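Local coordinates for peroxisomal fatty acid beta-oxidation multifunctional protein MFP2 (Arabidopsis thaliana, PDB 2WTB), which carries out the enoyl-CoA hydratase and 3-hydroxyacyl-CoA dehydrogenase steps of peroxisomal fatty acid beta-oxidation during seed germination, at residues A[278-281]-A[282-285]. Residues are numbered along the deposited sequence; the frame is centred on the assembly and turned at random.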
loop_
_atom_site.group_PDB
_atom_site.type_symbol
_atom_site.label_atom_id
_atom_site.label_comp_id
_atom_site.label_asym_id
_atom_site.label_seq_id
_atom_site.Cartn_x
_atom_site.Cartn_y
_atom_site.Cartn_z
ATOM N N VAL A 278 -6.796 -7.550 17.829
ATOM C CA VAL A 278 -7.553 -7.991 16.665
ATOM C C VAL A 278 -8.967 -7.415 16.690
ATOM O O VAL A 278 -9.682 -7.447 15.691
ATOM C CB VAL A 278 -7.615 -9.533 16.589
ATOM C CG1 VAL A 278 -8.429 -9.983 15.388
ATOM C CG2 VAL A 278 -6.214 -10.119 16.525
ATOM N N LYS A 279 -9.361 -6.874 17.838
ATOM C CA LYS A 279 -10.711 -6.348 18.006
ATOM C C LYS A 279 -10.791 -4.848 17.732
ATOM O O LYS A 279 -11.879 -4.276 17.691
ATOM C CB LYS A 279 -11.236 -6.666 19.406
ATOM C CG LYS A 279 -11.270 -8.155 19.716
ATOM C CD LYS A 279 -11.647 -8.423 21.163
ATOM C CE LYS A 279 -11.503 -9.900 21.500
ATOM N NZ LYS A 279 -11.857 -10.185 22.917
ATOM N N LEU A 280 -9.636 -4.217 17.539
ATOM C CA LEU A 280 -9.593 -2.792 17.225
ATOM C C LEU A 280 -10.277 -2.503 15.891
ATOM O O LEU A 280 -10.243 -3.326 14.974
ATOM C CB LEU A 280 -8.150 -2.289 17.190
ATOM C CG LEU A 280 -7.375 -2.298 18.509
ATOM C CD1 LEU A 280 -5.923 -1.923 18.271
ATOM C CD2 LEU A 280 -8.016 -1.360 19.520
ATOM N N ASP A 281 -10.895 -1.328 15.790
ATOM C CA ASP A 281 -11.592 -0.929 14.571
ATOM C C ASP A 281 -10.627 -0.466 13.482
ATOM O O ASP A 281 -10.967 -0.465 12.300
ATOM C CB ASP A 281 -12.617 0.170 14.865
ATOM C CG ASP A 281 -13.918 -0.380 15.419
ATOM O OD1 ASP A 281 -14.036 -1.618 15.537
ATOM O OD2 ASP A 281 -14.821 0.423 15.733
ATOM N N THR A 282 -9.425 -0.073 13.886
ATOM C CA THR A 282 -8.423 0.393 12.936
ATOM C C THR A 282 -7.616 -0.759 12.347
ATOM O O THR A 282 -7.024 -0.629 11.276
ATOM C CB THR A 282 -7.462 1.390 13.588
ATOM O OG1 THR A 282 -6.933 0.821 14.791
ATOM C CG2 THR A 282 -8.191 2.674 13.920
ATOM N N THR A 283 -7.585 -1.884 13.051
ATOM C CA THR A 283 -6.871 -3.053 12.557
ATOM C C THR A 283 -7.755 -3.821 11.582
ATOM O O THR A 283 -7.262 -4.443 10.643
ATOM C CB THR A 283 -6.410 -3.970 13.706
ATOM O OG1 THR A 283 -7.523 -4.722 14.203
ATOM C CG2 THR A 283 -5.816 -3.141 14.830
ATOM N N LYS A 284 -9.064 -3.770 11.810
ATOM C CA LYS A 284 -10.020 -4.320 10.861
ATOM C C LYS A 284 -9.938 -3.507 9.581
ATOM O O LYS A 284 -10.083 -4.038 8.477
ATOM C CB LYS A 284 -11.440 -4.261 11.421
ATOM C CG LYS A 284 -11.675 -5.137 12.636
ATOM C CD LYS A 284 -13.059 -4.892 13.218
ATOM C CE LYS A 284 -13.280 -5.691 14.493
ATOM N NZ LYS A 284 -14.608 -5.405 15.103
ATOM N N GLY A 285 -9.704 -2.209 9.743
ATOM C CA GLY A 285 -9.528 -1.316 8.617
ATOM C C GLY A 285 -8.253 -1.631 7.863
ATOM O O GLY A 285 -8.246 -1.672 6.632
#
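T282 brings its hydroxyl near the base of L280. OG1 lies 4.1 Å from L280 CB, a loose van der Waals approach. T283 does most of the packing on L280. Its methyl CG2 sits 3.4 Å from L280 CB and also reaches the methyl CD1, at 3.7 Å. The two side chains run at a slant to each other. With chi1 at 76°, OG1 stands between the backbone N and the carbonyl carbon, and CG2 lies beside the backbone N. One branch therefore serves the leucine while the other turns to backbone oxygens. OG1 is 3.2 Å from L280 O, but its strongest polar partner is V277 O, the carbonyl that ends helix 263-277. A valine here would keep a methyl against L280 but would probably lose the hydrogen bond to V277 O, and with it a side-chain tie between the two helices. This is a helix-loop-helix connection: 278-280 is the short linker between helices 263-277 and 281-294, and the residues after it make the first turn of the second helix. The side chain of V278 lies about 10 Å from that of E139, the predicted proton acceptor of the hydratase site. K284 sends its N-H to L280 O in a weak hydrogen bond of 3.4 Å, an i to i+4 bond at the start of that helix. Its side chain then runs back over the loop, extended beyond CG. CG passes 3.3 Å from the same L280 O, and CE comes close to K279 O. NZ ends 3.9 Å from D281 OD1, a long salt bridge between exposed side chains. G285 N makes the next i to i+4 bond, a weak hydrogen bond to D281 O.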